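Local coordinates for AlgW protein (Pseudomonas aeruginosa, PDB 7CO3) that probably acts as a serine endopeptidase of the HtrA type, joining a trypsin-like protease domain to a PDZ domain that binds a short peptide, at residues 120-123 and 124-128; 266-269 and 270-274; 327-330 and 331-334; 338-341 and 342-346. The protein carries 1 engineered substitution. All coordinates share one frame; numbering follows the deposited sequence.

Contacts 1 and 2 belong to the protease half, contacts 3 and 4 to the PDZ domain. Contact 1 lies beside engineered Ala227, where the family has its nucleophilic serine, probably in the active site; its centre is about 36 Å from that of contact 3. Contact 2, on helix 261-274 against the protease barrel, has its centre about 16 Å from that of contact 1; its nearest atoms come to about 8 Å of contact 4. Contacts 3 and 4 touch: Ile330 CD1 meets Val345 CG2, and Gln333 CB meets Gln344 OE1, both at 3.3 Å. The hairpin thus packs on the helix, whose Ser341, Met342 and Val345 meet an aromatic side chain of the bound peptide.

Contact 1. Residues 120-123 and 124-128; sequences TNNH and VTAGA
Between Asn121 and Ala126 the chain makes a short helical turn: Val124 N bonds to Asn121 O at 3.1 Å, approaching from above the carbonyl plane, while Ala126 N bonds to Asn122 O at 2.8 Å from almost straight ahead of it. A type II turn follows, from Thr125 to Ala128. Thr120 and Thr125 bring their methyls tip to tip, CG2 to CG2 4.1 Å, and Val124 CB slants past Thr120 OG1 at 3.9 Å. With chi1 at 42°, Thr125 OG1 takes the position between its N and carbonyl carbon, which turns the hydroxyl back toward residues 121 and 122. There a water joins the two side chains, 2.8 Å from Thr125 OG1 and donating to Asn122 OD1 at 3.0 Å. Val124 CG2 lies 3.9 Å above one face of the His123 ring, displaced toward its rim. Engineered Ala227, which His123 touches, stands where the family has its nucleophilic serine; the backbone N of His123 donates to Asp153 OD1, and His123 is probably the triad histidine. Thr120 OG1 bonds to Ser108 O, Asn121 ND2 to Asp153 O and Thr243 OG1, and the apolar side settles on Leu69 of strand 66-72 and Leu157 of strand 154-158.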
# COMPACT_ATOMS: atom_id res chain seq x y z
N THR B 120 -18.67 -5.53 -15.59
CA THR B 120 -18.25 -5.88 -14.23
C THR B 120 -17.65 -7.28 -14.28
O THR B 120 -17.57 -7.88 -15.36
CB THR B 120 -19.42 -5.78 -13.24
OG1 THR B 120 -18.96 -6.17 -11.94
CG2 THR B 120 -20.59 -6.75 -13.65
N ASN B 121 -17.24 -7.83 -13.13
CA ASN B 121 -16.74 -9.21 -13.10
C ASN B 121 -17.86 -10.24 -13.00
O ASN B 121 -18.88 -10.01 -12.36
CB ASN B 121 -15.79 -9.48 -11.93
CG ASN B 121 -14.44 -8.78 -12.05
OD1 ASN B 121 -13.95 -8.22 -11.07
ND2 ASN B 121 -13.85 -8.80 -13.24
N ASN B 122 -17.62 -11.43 -13.58
CA ASN B 122 -18.57 -12.52 -13.43
C ASN B 122 -18.79 -12.87 -11.96
O ASN B 122 -19.93 -13.03 -11.51
CB ASN B 122 -18.12 -13.78 -14.18
CG ASN B 122 -19.14 -14.89 -14.06
OD1 ASN B 122 -20.34 -14.64 -14.18
ND2 ASN B 122 -18.67 -16.10 -13.78
N HIS B 123 -17.70 -12.97 -11.19
CA HIS B 123 -17.87 -13.40 -9.80
C HIS B 123 -18.65 -12.41 -8.97
O HIS B 123 -19.09 -12.78 -7.88
CB HIS B 123 -16.53 -13.68 -9.13
CG HIS B 123 -15.67 -12.47 -8.91
ND1 HIS B 123 -15.67 -11.76 -7.73
CD2 HIS B 123 -14.69 -11.93 -9.68
CE1 HIS B 123 -14.75 -10.81 -7.79
NE2 HIS B 123 -14.15 -10.88 -8.97
N VAL B 124 -18.86 -11.18 -9.44
CA VAL B 124 -19.63 -10.23 -8.64
C VAL B 124 -21.13 -10.50 -8.78
O VAL B 124 -21.88 -10.39 -7.81
CB VAL B 124 -19.28 -8.78 -9.04
CG1 VAL B 124 -20.32 -7.79 -8.52
CG2 VAL B 124 -17.91 -8.40 -8.54
N THR B 125 -21.58 -10.83 -10.00
CA THR B 125 -23.00 -10.92 -10.31
C THR B 125 -23.49 -12.34 -10.50
O THR B 125 -24.70 -12.55 -10.61
CB THR B 125 -23.31 -10.13 -11.59
OG1 THR B 125 -22.30 -10.37 -12.57
CG2 THR B 125 -23.41 -8.65 -11.32
N ALA B 126 -22.58 -13.31 -10.56
CA ALA B 126 -22.92 -14.70 -10.81
C ALA B 126 -23.96 -15.22 -9.82
O ALA B 126 -23.75 -15.19 -8.61
CB ALA B 126 -21.66 -15.54 -10.75
N GLY B 127 -25.10 -15.69 -10.34
CA GLY B 127 -26.14 -16.22 -9.50
C GLY B 127 -26.90 -15.18 -8.71
O GLY B 127 -27.69 -15.54 -7.83
N ALA B 128 -26.71 -13.91 -8.99
CA ALA B 128 -27.43 -12.93 -8.21
C ALA B 128 -28.90 -12.95 -8.61
O ALA B 128 -29.25 -13.21 -9.76
CB ALA B 128 -26.83 -11.55 -8.39
O HOH W 1 -22.77 -12.89 -13.65

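Contact 2. Residues 266-269 and 270-274; sequences EVMQ and SIIEH
Val267 and Ile271 run alongside each other in the same direction, with Val267 CG1 3.6 Å from Ile271 CD1. In Ile271, with CG1 anti to the carbonyl carbon (chi1 -77°) and the branch extended beyond it, CG1 passes Val267 O and CD1 reaches the valine. Met268 and Ile272 repeat the pattern one residue on, more loosely: Met268 CG is 4.2 Å from Ile272 CD1, while Ile272 CG1 comes as near as 3.0 Å to Met268 O. Both pairs have the i to i+4 spacing of an alpha helix, here the last turns of helix 261-274. The backbone bonds of Ser270 N to Glu266 O at 3.0 Å and Ile271 N to Val267 O at 3.0 Å are regular, but that of Glu273 N to Gln269 O, at 3.1 Å, is weak. The apolar side lies on the protease barrel, Val267 against Leu154, Met268 and Ile271 against Val156, and Ile272 against Tyr117. Away from that side, Ser270 OG meets the His274 ring at its edge, in plane, and hydrogen-bonds ND1 at 3.3 Å with an angle of 165°; either atom could be the donor. Glu273 CB sits 3.3 Å above the centre of one face of the same ring. The serine hydroxyl also has a weak bond to Gln276 O.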
# COMPACT_ATOMS: atom_id res chain seq x y z
N GLU B 266 -13.81 -6.96 -26.48
CA GLU B 266 -14.20 -8.13 -27.27
C GLU B 266 -15.36 -8.87 -26.62
O GLU B 266 -16.47 -8.94 -27.18
CB GLU B 266 -13.03 -9.11 -27.41
CG GLU B 266 -12.01 -8.88 -28.50
CD GLU B 266 -10.74 -9.65 -28.20
OE1 GLU B 266 -10.81 -10.89 -28.06
OE2 GLU B 266 -9.67 -9.02 -28.06
N VAL B 267 -15.10 -9.41 -25.42
CA VAL B 267 -16.09 -10.09 -24.60
C VAL B 267 -17.39 -9.29 -24.53
O VAL B 267 -18.47 -9.84 -24.79
CB VAL B 267 -15.51 -10.34 -23.20
CG1 VAL B 267 -16.62 -10.74 -22.21
CG2 VAL B 267 -14.40 -11.38 -23.27
N MET B 268 -17.31 -8.00 -24.20
CA MET B 268 -18.52 -7.18 -24.07
C MET B 268 -19.32 -7.15 -25.37
O MET B 268 -20.55 -7.29 -25.36
CB MET B 268 -18.18 -5.75 -23.69
CG MET B 268 -19.38 -4.90 -23.43
SD MET B 268 -18.96 -3.18 -23.29
CE MET B 268 -17.80 -2.99 -24.63
N GLN B 269 -18.64 -6.92 -26.49
CA GLN B 269 -19.31 -6.82 -27.78
C GLN B 269 -20.04 -8.12 -28.12
O GLN B 269 -21.21 -8.10 -28.53
CB GLN B 269 -18.30 -6.41 -28.86
CG GLN B 269 -17.96 -4.91 -28.75
CD GLN B 269 -16.59 -4.48 -29.28
OE1 GLN B 269 -16.17 -3.34 -29.04
NE2 GLN B 269 -15.91 -5.36 -30.01
N SER B 270 -19.39 -9.27 -27.90
CA SER B 270 -20.02 -10.54 -28.24
C SER B 270 -21.17 -10.88 -27.31
O SER B 270 -22.15 -11.52 -27.73
CB SER B 270 -19.02 -11.67 -28.24
OG SER B 270 -19.51 -12.69 -29.08
N ILE B 271 -21.07 -10.52 -26.02
CA ILE B 271 -22.17 -10.79 -25.11
C ILE B 271 -23.37 -9.96 -25.51
O ILE B 271 -24.51 -10.45 -25.52
CB ILE B 271 -21.74 -10.51 -23.65
CG1 ILE B 271 -20.88 -11.66 -23.13
CG2 ILE B 271 -22.97 -10.31 -22.73
CD1 ILE B 271 -20.13 -11.34 -21.80
N ILE B 272 -23.14 -8.70 -25.86
CA ILE B 272 -24.24 -7.85 -26.28
C ILE B 272 -24.91 -8.44 -27.52
O ILE B 272 -26.13 -8.31 -27.70
CB ILE B 272 -23.72 -6.41 -26.49
CG1 ILE B 272 -23.14 -5.87 -25.16
CG2 ILE B 272 -24.81 -5.49 -26.99
CD1 ILE B 272 -23.22 -4.35 -25.01
N GLU B 273 -24.15 -9.16 -28.35
CA GLU B 273 -24.65 -9.60 -29.64
C GLU B 273 -25.29 -10.97 -29.55
O GLU B 273 -26.40 -11.19 -30.06
CB GLU B 273 -23.52 -9.62 -30.66
CG GLU B 273 -23.29 -8.29 -31.37
CD GLU B 273 -24.10 -8.19 -32.65
OE1 GLU B 273 -24.17 -9.20 -33.39
OE2 GLU B 273 -24.67 -7.12 -32.92
N HIS B 274 -24.61 -11.90 -28.88
CA HIS B 274 -24.96 -13.30 -28.89
C HIS B 274 -25.25 -13.86 -27.50
O HIS B 274 -25.42 -15.07 -27.35
CB HIS B 274 -23.82 -14.05 -29.60
CG HIS B 274 -23.37 -13.36 -30.86
ND1 HIS B 274 -22.15 -12.72 -30.98
CD2 HIS B 274 -24.00 -13.16 -32.04
CE1 HIS B 274 -22.04 -12.18 -32.18
NE2 HIS B 274 -23.16 -12.43 -32.84

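Contact 3. Residues 327-330 and 331-334; sequences ILTI and DKQE
Ile330 and Gln333 form the hydrogen-bonded pair of a tight antiparallel hairpin, closed by a type I' turn through Asp331 and Lys332. Ile330 N donates to Gln333 O at 3.0 Å in a nearly straight bond of 175°; the return bond, Gln333 N to Ile330 O, has the same length but is bent to 139°. Both donors stand above the carbonyl plane of their acceptor. The two turn residues have positive phi, as that turn requires. Beside the bonded pair, with Thr329 OG1 next to its backbone N (chi1 -80°), the methyl CG2 falls anti to that N and presses on Lys332 CA at 3.4 Å, tighter than ordinary van der Waals contact. Further from the turn, Glu334 CA makes a CA-H...O contact with Leu328 O, 3.2 Å away, and Glu334 CG comes within 3.0 Å of the same oxygen. Strand 333-334 is the outermost strand of the PDZ sheet within this chain, and 353-358 flanks 327-330 on its other side, through backbone bonds of Leu328 and Thr329 to Val357 and of Asp331 to Ser355. Ile327 and Ile330 both touch Ile356 and Ala335, and Ile330 also packs on helix 338-346. Lys332 NZ hydrogen-bonds Ser355 OG.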
# COMPACT_ATOMS: atom_id res chain seq x y z
N ILE B 327 1.15 -32.46 -31.48
CA ILE B 327 0.44 -31.64 -32.47
C ILE B 327 1.46 -30.73 -33.13
O ILE B 327 2.06 -29.87 -32.47
CB ILE B 327 -0.69 -30.81 -31.84
CG1 ILE B 327 -2.02 -31.58 -31.76
CG2 ILE B 327 -1.01 -29.62 -32.69
CD1 ILE B 327 -1.99 -32.88 -31.03
N LEU B 328 1.67 -30.96 -34.42
CA LEU B 328 2.41 -30.08 -35.30
C LEU B 328 1.58 -28.86 -35.69
O LEU B 328 2.07 -27.73 -35.62
CB LEU B 328 2.84 -30.84 -36.56
CG LEU B 328 3.97 -31.86 -36.49
CD1 LEU B 328 3.39 -33.26 -36.48
CD2 LEU B 328 5.01 -31.69 -37.58
N THR B 329 0.32 -29.08 -36.04
CA THR B 329 -0.41 -28.14 -36.87
C THR B 329 -1.90 -28.28 -36.56
O THR B 329 -2.42 -29.39 -36.51
CB THR B 329 -0.11 -28.42 -38.36
OG1 THR B 329 1.15 -27.85 -38.74
CG2 THR B 329 -1.20 -27.90 -39.25
N ILE B 330 -2.57 -27.14 -36.32
CA ILE B 330 -4.03 -27.10 -36.18
C ILE B 330 -4.54 -25.95 -37.04
O ILE B 330 -4.09 -24.81 -36.90
CB ILE B 330 -4.49 -26.95 -34.71
CG1 ILE B 330 -5.99 -26.62 -34.59
CG2 ILE B 330 -3.60 -26.03 -33.91
CD1 ILE B 330 -6.51 -26.84 -33.18
N ASP B 331 -5.50 -26.26 -37.93
CA ASP B 331 -6.00 -25.33 -38.94
C ASP B 331 -4.83 -24.75 -39.73
O ASP B 331 -4.78 -23.56 -40.04
CB ASP B 331 -6.87 -24.24 -38.28
CG ASP B 331 -7.38 -23.22 -39.27
OD1 ASP B 331 -8.06 -23.64 -40.22
OD2 ASP B 331 -7.10 -22.01 -39.08
N LYS B 332 -3.84 -25.60 -39.98
CA LYS B 332 -2.65 -25.28 -40.76
C LYS B 332 -1.63 -24.44 -40.01
O LYS B 332 -0.49 -24.32 -40.47
CB LYS B 332 -3.01 -24.57 -42.07
CG LYS B 332 -3.87 -25.41 -42.96
CD LYS B 332 -3.55 -26.86 -42.64
CE LYS B 332 -3.61 -27.72 -43.83
NZ LYS B 332 -5.12 -28.08 -43.74
N GLN B 333 -2.03 -23.82 -38.89
CA GLN B 333 -1.11 -23.00 -38.11
C GLN B 333 -0.44 -23.85 -37.04
O GLN B 333 -1.12 -24.46 -36.20
CB GLN B 333 -1.81 -21.81 -37.48
CG GLN B 333 -2.38 -20.82 -38.48
CD GLN B 333 -1.44 -19.65 -38.72
OE1 GLN B 333 -0.64 -19.67 -39.66
NE2 GLN B 333 -1.58 -18.59 -37.92
N GLU B 334 0.89 -23.85 -37.07
CA GLU B 334 1.69 -24.57 -36.08
C GLU B 334 1.33 -24.12 -34.67
O GLU B 334 1.30 -22.92 -34.38
CB GLU B 334 3.16 -24.30 -36.35
CG GLU B 334 4.06 -25.46 -36.05
CD GLU B 334 4.68 -25.39 -34.67
OE1 GLU B 334 5.40 -24.40 -34.39
OE2 GLU B 334 4.45 -26.32 -33.87

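Contact 4. Residues 338-341 and 342-346; sequences GRRS and MNQVA
Met342 starts the second half of helix 338-346 by bonding its N to Gly338 O at 3.1 Å, nearly straight at 177°. Its CG, anti to the carbonyl carbon (chi1 -53°), passes 3.1 Å from the same Gly338 O before the chain bends at chi3. Asn343 follows, its N bonded to Arg339 O at 3.2 Å and its CB 3.3 Å from Arg340 O. At Gln344 the side chains cross: the amide NE2 packs 3.4 Å from Arg340 CG and lies over one face of the guanidinium, towards the rim, with the two planes turned 63° apart. This is contact without a hydrogen bond between the groups. Gln344 N donates to Arg340 O, lying in the carbonyl plane. Val345 N bonds to Ser341 O at 2.9 Å, and Val345 CG2 also leans on that oxygen at 3.1 Å. Ser341 OG hydrogen-bonds Asp337 O, just before the helix. Ser341, Met342 and Val345 all pack on an aromatic side chain of the bound peptide, as expected of the helix that lines a PDZ groove. Met342 also touches Thr211 and Tyr212 of the protease half, Arg339 touches Asn205, and Ala346 is joined through the backbone to Gly280 of strand 280-281, outermost in the PDZ sheet within this chain.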
# COMPACT_ATOMS: atom_id res chain seq x y z
N GLY B 338 1.32 -23.17 -26.04
CA GLY B 338 0.03 -23.59 -25.53
C GLY B 338 -0.98 -22.46 -25.45
O GLY B 338 -2.13 -22.63 -25.85
N ARG B 339 -0.56 -21.31 -24.93
CA ARG B 339 -1.52 -20.22 -24.72
C ARG B 339 -1.94 -19.59 -26.04
O ARG B 339 -3.13 -19.36 -26.29
CB ARG B 339 -0.96 -19.19 -23.74
CG ARG B 339 -0.03 -18.12 -24.29
CD ARG B 339 1.23 -18.04 -23.44
NE ARG B 339 2.04 -16.87 -23.75
CZ ARG B 339 3.10 -16.50 -23.04
NH1 ARG B 339 3.47 -17.20 -21.97
NH2 ARG B 339 3.78 -15.42 -23.40
N ARG B 340 -0.96 -19.32 -26.92
CA ARG B 340 -1.25 -18.94 -28.29
C ARG B 340 -2.33 -19.82 -28.90
O ARG B 340 -3.28 -19.33 -29.52
CB ARG B 340 0.02 -19.04 -29.11
CG ARG B 340 -0.13 -18.66 -30.56
CD ARG B 340 0.84 -17.56 -30.85
NE ARG B 340 1.00 -17.29 -32.27
CZ ARG B 340 0.40 -16.28 -32.90
NH1 ARG B 340 0.61 -16.08 -34.19
NH2 ARG B 340 -0.42 -15.49 -32.22
N SER B 341 -2.21 -21.14 -28.74
CA SER B 341 -3.04 -22.06 -29.52
C SER B 341 -4.45 -22.14 -28.97
O SER B 341 -5.41 -22.29 -29.74
CB SER B 341 -2.40 -23.43 -29.53
OG SER B 341 -1.03 -23.29 -29.79
N MET B 342 -4.59 -22.09 -27.63
CA MET B 342 -5.90 -21.85 -27.03
C MET B 342 -6.60 -20.71 -27.73
O MET B 342 -7.78 -20.80 -28.07
CB MET B 342 -5.76 -21.44 -25.57
CG MET B 342 -4.97 -22.29 -24.65
SD MET B 342 -5.59 -21.75 -23.05
CE MET B 342 -7.32 -22.16 -23.25
N ASN B 343 -5.89 -19.60 -27.90
CA ASN B 343 -6.53 -18.41 -28.42
C ASN B 343 -7.00 -18.65 -29.85
O ASN B 343 -8.19 -18.53 -30.13
CB ASN B 343 -5.57 -17.23 -28.31
CG ASN B 343 -5.36 -16.80 -26.86
OD1 ASN B 343 -6.21 -17.06 -26.01
ND2 ASN B 343 -4.23 -16.17 -26.58
N GLN B 344 -6.08 -19.08 -30.72
CA GLN B 344 -6.43 -19.40 -32.10
C GLN B 344 -7.65 -20.30 -32.17
O GLN B 344 -8.65 -19.96 -32.81
CB GLN B 344 -5.21 -20.03 -32.81
CG GLN B 344 -4.04 -19.04 -33.03
CD GLN B 344 -2.94 -19.60 -33.94
OE1 GLN B 344 -3.21 -20.17 -35.00
NE2 GLN B 344 -1.69 -19.44 -33.52
N VAL B 345 -7.61 -21.44 -31.47
CA VAL B 345 -8.77 -22.31 -31.48
C VAL B 345 -9.99 -21.58 -30.96
O VAL B 345 -11.11 -21.77 -31.45
CB VAL B 345 -8.49 -23.58 -30.66
CG1 VAL B 345 -9.72 -24.50 -30.67
CG2 VAL B 345 -7.28 -24.27 -31.19
N ALA B 346 -9.80 -20.72 -29.95
CA ALA B 346 -10.93 -19.97 -29.41
C ALA B 346 -11.56 -19.10 -30.49
O ALA B 346 -12.78 -19.05 -30.62
CB ALA B 346 -10.49 -19.13 -28.21